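Local structure of DNA polymerase sliding clamp 2 (Thermococcus kodakarensis, 3LX2) at residues A[11-14]-A[15-19]; A[75-78]-A[79-83]; A[167-171]-A[172-176]. The protein forms a homotrimeric ring that probably slides along DNA and tethers the replicative polymerase and other proteins during replication. All coordinates share one frame; numbering follows the deposited sequence.

Contact 1: residues A[11-14]-A[15-19]; sequences REFE and SLIAT. With SO4 (sulfate ion), chain E.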
loop_
_atom_site.group_PDB
_atom_site.type_symbol
_atom_site.label_atom_id
_atom_site.label_comp_id
_atom_site.label_asym_id
_atom_site.label_seq_id
_atom_site.Cartn_x
_atom_site.Cartn_y
_atom_site.Cartn_z
ATOM N N ARG A 11 2.728 2.024 20.045
ATOM C CA ARG A 11 3.090 2.430 18.687
ATOM C C ARG A 11 4.299 3.321 18.656
ATOM O O ARG A 11 5.171 3.076 17.867
ATOM C CB ARG A 11 1.949 3.148 17.964
ATOM C CG ARG A 11 1.082 2.275 17.079
ATOM C CD ARG A 11 -0.149 3.056 16.984
ATOM N NE ARG A 11 -0.726 3.220 15.660
ATOM C CZ ARG A 11 -1.365 4.324 15.252
ATOM N NH1 ARG A 11 -1.455 5.446 15.990
ATOM N NH2 ARG A 11 -1.907 4.310 14.065
ATOM N N GLU A 12 4.334 4.361 19.485
ATOM C CA GLU A 12 5.598 5.075 19.687
ATOM C C GLU A 12 6.687 4.080 19.953
ATOM O O GLU A 12 7.675 4.069 19.229
ATOM C CB GLU A 12 5.521 6.117 20.790
ATOM C CG GLU A 12 5.499 7.517 20.226
ATOM C CD GLU A 12 5.124 8.569 21.250
ATOM O OE1 GLU A 12 5.351 8.365 22.471
ATOM O OE2 GLU A 12 4.585 9.618 20.834
ATOM N N PHE A 13 6.509 3.193 20.917
ATOM C CA PHE A 13 7.602 2.246 21.251
ATOM C C PHE A 13 7.972 1.301 20.123
ATOM O O PHE A 13 9.135 0.913 19.982
ATOM C CB PHE A 13 7.205 1.408 22.440
ATOM C CG PHE A 13 8.319 1.056 23.328
ATOM C CD1 PHE A 13 8.957 -0.164 23.205
ATOM C CD2 PHE A 13 8.705 1.911 24.360
ATOM C CE1 PHE A 13 9.989 -0.543 24.079
ATOM C CE2 PHE A 13 9.791 1.528 25.256
ATOM C CZ PHE A 13 10.429 0.290 25.081
ATOM N N GLU A 14 6.968 0.891 19.335
ATOM C CA GLU A 14 7.188 0.087 18.120
ATOM C C GLU A 14 8.265 0.744 17.248
ATOM O O GLU A 14 9.062 0.087 16.623
ATOM C CB GLU A 14 5.884 0.027 17.332
ATOM C CG GLU A 14 5.884 -0.821 16.047
ATOM C CD GLU A 14 6.483 -0.086 14.872
ATOM O OE1 GLU A 14 6.518 1.153 14.920
ATOM O OE2 GLU A 14 6.979 -0.721 13.919
ATOM N N SER A 15 8.251 2.061 17.226
ATOM C CA SER A 15 8.973 2.799 16.291
ATOM C C SER A 15 10.457 2.947 16.696
ATOM O O SER A 15 11.377 2.924 15.869
ATOM C CB SER A 15 8.230 4.121 16.074
ATOM O OG SER A 15 9.209 5.110 16.014
ATOM N N LEU A 16 10.706 3.030 17.988
ATOM C CA LEU A 16 12.042 2.809 18.517
ATOM C C LEU A 16 12.528 1.392 18.259
ATOM O O LEU A 16 13.705 1.158 17.926
ATOM C CB LEU A 16 11.984 2.997 20.002
ATOM C CG LEU A 16 13.310 2.841 20.722
ATOM C CD1 LEU A 16 14.221 4.031 20.424
ATOM C CD2 LEU A 16 12.996 2.722 22.240
ATOM N N ILE A 17 11.664 0.410 18.432
ATOM C CA ILE A 17 12.169 -0.944 18.265
ATOM C C ILE A 17 12.514 -1.200 16.801
ATOM O O ILE A 17 13.498 -1.929 16.516
ATOM C CB ILE A 17 11.238 -2.007 18.883
ATOM C CG1 ILE A 17 11.147 -1.800 20.401
ATOM C CG2 ILE A 17 11.723 -3.389 18.656
ATOM C CD1 ILE A 17 12.433 -1.717 21.045
ATOM N N ALA A 18 11.727 -0.584 15.904
ATOM C CA ALA A 18 11.903 -0.702 14.462
ATOM C C ALA A 18 13.288 -0.143 14.063
ATOM O O ALA A 18 13.992 -0.713 13.247
ATOM C CB ALA A 18 10.750 -0.001 13.679
ATOM N N THR A 19 13.700 0.943 14.668
ATOM C CA THR A 19 14.996 1.444 14.332
ATOM C C THR A 19 16.122 0.476 14.803
ATOM O O THR A 19 17.051 0.207 14.070
ATOM C CB THR A 19 15.097 2.832 14.864
ATOM O OG1 THR A 19 13.940 3.516 14.404
ATOM C CG2 THR A 19 16.316 3.523 14.377
HETATM S S SO4 E . -0.810 6.431 19.385
HETATM O O1 SO4 E . 0.574 6.405 19.751
HETATM O O2 SO4 E . -1.335 5.076 19.168
HETATM O O3 SO4 E . -1.446 7.050 20.558
HETATM O O4 SO4 E . -1.036 7.208 18.144
#

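Contact 2: residues A[75-78]-A[79-83]; sequences RFLK and VLKLA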
loop_
_atom_site.group_PDB
_atom_site.type_symbol
_atom_site.label_atom_id
_atom_site.label_comp_id
_atom_site.label_asym_id
_atom_site.label_seq_id
_atom_site.Cartn_x
_atom_site.Cartn_y
_atom_site.Cartn_z
ATOM N N ARG A 75 11.635 -10.618 17.226
ATOM C CA ARG A 75 10.453 -11.298 17.801
ATOM C C ARG A 75 9.529 -10.263 18.467
ATOM O O ARG A 75 8.296 -10.284 18.317
ATOM C CB ARG A 75 10.879 -12.310 18.850
ATOM C CG ARG A 75 10.744 -13.764 18.470
ATOM C CD ARG A 75 10.981 -14.575 19.752
ATOM N NE ARG A 75 9.992 -15.642 19.844
ATOM C CZ ARG A 75 10.250 -16.928 20.056
ATOM N NH1 ARG A 75 11.495 -17.358 20.255
ATOM N NH2 ARG A 75 9.233 -17.778 20.108
ATOM N N PHE A 76 10.166 -9.370 19.198
ATOM C CA PHE A 76 9.541 -8.342 19.961
ATOM C C PHE A 76 8.902 -7.361 19.031
ATOM O O PHE A 76 7.838 -6.853 19.307
ATOM C CB PHE A 76 10.630 -7.617 20.735
ATOM C CG PHE A 76 10.126 -6.619 21.723
ATOM C CD1 PHE A 76 8.951 -6.849 22.430
ATOM C CD2 PHE A 76 10.852 -5.465 21.973
ATOM C CE1 PHE A 76 8.494 -5.933 23.380
ATOM C CE2 PHE A 76 10.386 -4.526 22.904
ATOM C CZ PHE A 76 9.197 -4.769 23.613
ATOM N N LEU A 77 9.561 -7.101 17.919
ATOM C CA LEU A 77 9.072 -6.113 16.969
ATOM C C LEU A 77 7.772 -6.576 16.348
ATOM O O LEU A 77 6.839 -5.772 16.191
ATOM C CB LEU A 77 10.093 -5.793 15.870
ATOM C CG LEU A 77 9.587 -4.828 14.774
ATOM C CD1 LEU A 77 9.180 -3.487 15.366
ATOM C CD2 LEU A 77 10.683 -4.665 13.709
ATOM N N LYS A 78 7.688 -7.862 16.029
ATOM C CA LYS A 78 6.405 -8.400 15.505
ATOM C C LYS A 78 5.210 -8.223 16.450
ATOM O O LYS A 78 4.118 -7.898 15.989
ATOM C CB LYS A 78 6.519 -9.866 15.048
ATOM C CG LYS A 78 7.463 -9.999 13.876
ATOM C CD LYS A 78 7.689 -11.475 13.500
ATOM C CE LYS A 78 8.204 -11.576 12.056
ATOM N NZ LYS A 78 7.981 -12.967 11.479
ATOM N N VAL A 79 5.423 -8.426 17.747
ATOM C CA VAL A 79 4.397 -8.195 18.731
ATOM C C VAL A 79 4.011 -6.751 18.671
ATOM O O VAL A 79 2.810 -6.422 18.626
ATOM C CB VAL A 79 4.879 -8.459 20.135
ATOM C CG1 VAL A 79 3.879 -7.945 21.126
ATOM C CG2 VAL A 79 5.148 -9.968 20.350
ATOM N N LEU A 80 5.008 -5.875 18.644
ATOM C CA LEU A 80 4.728 -4.456 18.723
ATOM C C LEU A 80 3.992 -3.951 17.471
ATOM O O LEU A 80 3.242 -2.972 17.522
ATOM C CB LEU A 80 5.997 -3.646 19.024
ATOM C CG LEU A 80 6.616 -3.894 20.406
ATOM C CD1 LEU A 80 7.896 -3.144 20.464
ATOM C CD2 LEU A 80 5.674 -3.411 21.528
ATOM N N LYS A 81 4.174 -4.658 16.360
ATOM C CA LYS A 81 3.521 -4.244 15.142
ATOM C C LYS A 81 2.041 -4.587 15.208
ATOM O O LYS A 81 1.266 -4.130 14.386
ATOM C CB LYS A 81 4.221 -4.854 13.911
ATOM C CG LYS A 81 5.520 -4.102 13.474
ATOM C CD LYS A 81 6.272 -4.858 12.386
ATOM C CE LYS A 81 6.891 -3.958 11.325
ATOM N NZ LYS A 81 5.768 -3.382 10.448
ATOM N N LEU A 82 1.628 -5.365 16.197
ATOM C CA LEU A 82 0.163 -5.557 16.368
ATOM C C LEU A 82 -0.547 -4.413 17.044
ATOM O O LEU A 82 -1.778 -4.371 17.005
ATOM C CB LEU A 82 -0.196 -6.840 17.106
ATOM C CG LEU A 82 0.459 -8.146 16.624
ATOM C CD1 LEU A 82 0.181 -9.147 17.720
ATOM C CD2 LEU A 82 -0.023 -8.672 15.276
ATOM N N ALA A 83 0.201 -3.485 17.650
ATOM C CA ALA A 83 -0.417 -2.397 18.438
ATOM C C ALA A 83 -1.360 -1.581 17.576
ATOM O O ALA A 83 -0.999 -1.206 16.497
ATOM C CB ALA A 83 0.583 -1.520 18.977
#

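Contact 3: residues A[167-171]-A[172-176]; sequences KAEGN and DSEVR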
loop_
_atom_site.group_PDB
_atom_site.type_symbol
_atom_site.label_atom_id
_atom_site.label_comp_id
_atom_site.label_asym_id
_atom_site.label_seq_id
_atom_site.Cartn_x
_atom_site.Cartn_y
_atom_site.Cartn_z
ATOM N N LYS A 167 25.912 16.118 0.157
ATOM C CA LYS A 167 26.177 15.800 -1.245
ATOM C C LYS A 167 26.721 14.431 -1.459
ATOM O O LYS A 167 27.371 13.838 -0.608
ATOM C CB LYS A 167 27.093 16.819 -1.928
ATOM C CG LYS A 167 28.603 16.658 -1.712
ATOM C CD LYS A 167 29.347 17.977 -2.159
ATOM C CE LYS A 167 30.757 17.720 -2.816
ATOM N NZ LYS A 167 31.739 18.894 -2.647
ATOM N N ALA A 168 26.406 13.943 -2.639
ATOM C CA ALA A 168 26.846 12.650 -3.072
ATOM C C ALA A 168 27.422 12.777 -4.478
ATOM O O ALA A 168 27.086 13.696 -5.245
ATOM C CB ALA A 168 25.702 11.660 -3.017
ATOM N N GLU A 169 28.322 11.865 -4.798
ATOM C CA GLU A 169 28.859 11.796 -6.145
ATOM C C GLU A 169 29.059 10.346 -6.577
ATOM O O GLU A 169 29.644 9.541 -5.862
ATOM C CB GLU A 169 30.109 12.660 -6.299
ATOM C CG GLU A 169 30.465 12.829 -7.822
ATOM C CD GLU A 169 31.652 13.789 -8.160
ATOM O OE1 GLU A 169 32.228 14.465 -7.256
ATOM O OE2 GLU A 169 31.990 13.869 -9.370
ATOM N N GLY A 170 28.524 10.035 -7.754
ATOM C CA GLY A 170 28.670 8.732 -8.415
ATOM C C GLY A 170 29.477 8.798 -9.696
ATOM O O GLY A 170 30.073 9.837 -10.009
ATOM N N ASN A 171 29.514 7.675 -10.425
ATOM C CA ASN A 171 30.182 7.610 -11.709
ATOM C C ASN A 171 29.765 8.757 -12.665
ATOM O O ASN A 171 30.643 9.476 -13.228
ATOM C CB ASN A 171 30.106 6.192 -12.337
ATOM C CG ASN A 171 28.649 5.706 -12.730
ATOM O OD1 ASN A 171 27.637 5.941 -12.037
ATOM N ND2 ASN A 171 28.581 4.938 -13.838
ATOM N N ASP A 172 28.454 8.990 -12.787
ATOM C CA ASP A 172 27.958 9.985 -13.744
ATOM C C ASP A 172 26.881 10.971 -13.231
ATOM O O ASP A 172 26.168 11.589 -14.034
ATOM C CB ASP A 172 27.400 9.256 -14.950
ATOM C CG ASP A 172 26.314 8.301 -14.587
ATOM O OD1 ASP A 172 26.072 8.074 -13.369
ATOM O OD2 ASP A 172 25.693 7.754 -15.518
ATOM N N SER A 173 26.735 11.091 -11.914
ATOM C CA SER A 173 25.734 12.000 -11.334
ATOM C C SER A 173 26.211 12.585 -10.004
ATOM O O SER A 173 27.104 12.024 -9.331
ATOM C CB SER A 173 24.345 11.332 -11.220
ATOM O OG SER A 173 24.347 10.053 -10.571
ATOM N N GLU A 174 25.639 13.723 -9.622
ATOM C CA GLU A 174 25.915 14.268 -8.310
ATOM C C GLU A 174 24.683 14.970 -7.708
ATOM O O GLU A 174 23.783 15.368 -8.442
ATOM C CB GLU A 174 27.207 15.118 -8.346
ATOM C CG GLU A 174 27.129 16.609 -8.644
ATOM C CD GLU A 174 28.491 17.150 -9.115
ATOM O OE1 GLU A 174 29.059 16.555 -10.055
ATOM O OE2 GLU A 174 29.020 18.135 -8.559
ATOM N N VAL A 175 24.609 15.091 -6.381
ATOM C CA VAL A 175 23.461 15.756 -5.786
ATOM C C VAL A 175 23.783 16.548 -4.530
ATOM O O VAL A 175 24.224 16.018 -3.523
ATOM C CB VAL A 175 22.233 14.818 -5.624
ATOM C CG1 VAL A 175 22.495 13.690 -4.621
ATOM C CG2 VAL A 175 20.992 15.607 -5.290
ATOM N N ARG A 176 23.577 17.843 -4.626
ATOM C CA ARG A 176 23.752 18.742 -3.511
ATOM C C ARG A 176 22.332 19.146 -2.961
ATOM O O ARG A 176 21.443 19.601 -3.693
ATOM C CB ARG A 176 24.567 19.933 -4.016
ATOM C CG ARG A 176 25.182 20.830 -3.004
ATOM C CD ARG A 176 26.138 21.853 -3.669
ATOM N NE ARG A 176 27.534 21.367 -3.656
ATOM C CZ ARG A 176 28.577 22.012 -3.110
ATOM N NH1 ARG A 176 28.385 23.207 -2.549
ATOM N NH2 ARG A 176 29.814 21.483 -3.140
#

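Contact 1: residues A[11-14]-A[15-19]
Glu14 and Ala18 meet one turn apart on helix 10-21. Their backbones are joined by a hydrogen bond from Ala18 N to Glu14 O of 2.8 Å. The side chain of Glu14 then folds along the helix. CG stands anti to the backbone N (chi1 -178°), and the chain bends at the next bond (chi2 -81°). This turn brings OE2 alongside the methyl group of Ala18, at 3.8 Å from CB. The side chain of Glu14 also touches Leu77 and Leu80 of helix 73-80.

Phe13 and Ile17 form the next pair round the helix. Ile17 N donates to Phe13 O at 3.0 Å. CG1 of Ile17 lies 3.9 Å from CD1 of Phe13, and the approach to the ring is oblique. Phe13 rests on Leu53 of strand 47-54, and Ile17 reaches Phe76 and Leu80.

Ser15 N donates to Glu12 O at 2.9 Å, an i to i+3 bond with the donor well above the carbonyl plane. Ser15 CB also sits 3.2 Å from Glu12 O. The i to i+4 bonds here, from Ser15 N to Arg11 O and from Leu16 N to Glu12 O, are weak. The carboxylate of Glu12 turns elsewhere, to a salt bridge with Arg235.

At the start of the segment, Arg11 NH1 makes weak hydrogen bonds to O4 and O2 of a sulfate ion, at the edge of the guanidinium. Ser9 and Arg86 also bind this ion, which probably came from the crystallisation liquor.

Mostly i to i+4 bonds, with a local i to i+3 bond at Ser15, mark an amphipathic alpha helix packed on beta sheet, as in the PCNA fold.

Contact 2: residues A[75-78]-A[79-83]
Leu80 lays its CD1 methyl over one face of the Phe76 ring, one turn back along helix 73-80. This is an i to i+4 CH-pi contact in one of the helices packed against the sheets of the PCNA fold. The methyl carbon is 3.8 Å from the ring centroid and 14° off the ring normal. Phe76 has CG anti to its own N (chi1 -173°), whereas Leu80 puts CG beside its N (chi1 -66°). With these two settings the chains cross at an angle and the methyl lands on the ring. Phe71 meets the same ring edge-to-face, and Leu91 of strand 88-93 and Val101 of strand 98-104 also touch Phe76.

Leu77 and Lys81 repeat the spacing on another side of the helix. Leu77 CG lies 4.1 Å from Lys81 CD. The lysine chain bends at chi3 and chi4, which carries its amino group away from the leucine. Val79 sets its CB 3.5 Å from Phe76 O and packs on Phe111 and Val101. Leu82 also packs on Phe111, and on Leu150 of a neighbouring subunit.

The guanidinium of Arg75 serves the subunit interface, where it forms a salt bridge with Asp172 of that neighbouring subunit.

Leu80 N donates to Phe76 O at 3.1 Å. A type I turn from Leu80 to Ala83 follows. Near its start, Lys81 N donates to Leu77 O at 2.9 Å and makes a second, weak bond to Lys78 O at 3.3 Å.

Contact 3: residues A[167-171]-A[172-176]
Ala168 and Val175 form the antiparallel hydrogen-bonded pair of this beta hairpin. Ala168 N donates to Val175 O, and Val175 N returns the bond to Ala168 O, each at 3.1 Å. On the same face of the sheet, Ala168 CB lies 4.1 Å from Val175 CG1.

Lys167 with Arg176 and Glu169 with Glu174 are the flanking non-hydrogen-bonded pairs, with side chains on the other face. In both, the chains run side by side with like charges close. Lys167 NZ is 3.3 Å from Arg176 NH2, near the plane of the guanidinium and at its edge. Glu169 OE2 is 4.0 Å from Glu174 OE1, the carboxylates turned 33° apart. Their closeness may raise the pKa of one of them, though Glu174 also has a long, weak ion pair with Lys112 of a neighbouring subunit.

Gly170 N gives Ser173 O a nearly straight bond of 2.9 Å (172° at the hydrogen), which closes the turn. Asp172 at its tip binds that same neighbouring subunit through Arg75.

Ala168 and Val175 pack on Val151 of helix 138-151. Strand 164-169 pairs with strand 154-159, while Glu174 to Arg176 join a strand of the neighbouring subunit, continuing the sheet across the interface.

Overall arrangement
From the N terminus, contact 1 comes first, on helix 10-21. Contact 2 follows on the last turns of helix 73-80 and the turn after it, and contact 3 closes the turn between strands 164-169 and 174-179. The three lie in series; none nests in or crosses another. Contacts 1 and 2 both lie in the N-terminal PCNA domain and touch, with Ile17 CG1 and Leu80 CD1 at 3.5 Å. Together they pack the two helices against each other. Contact 3 lies in the C-terminal PCNA domain. Its centre is about 38 Å from that of contact 2 in the same chain. Between subunits, contact 2 of one chain meets contact 3 of another, so both take part in closing the trimeric ring.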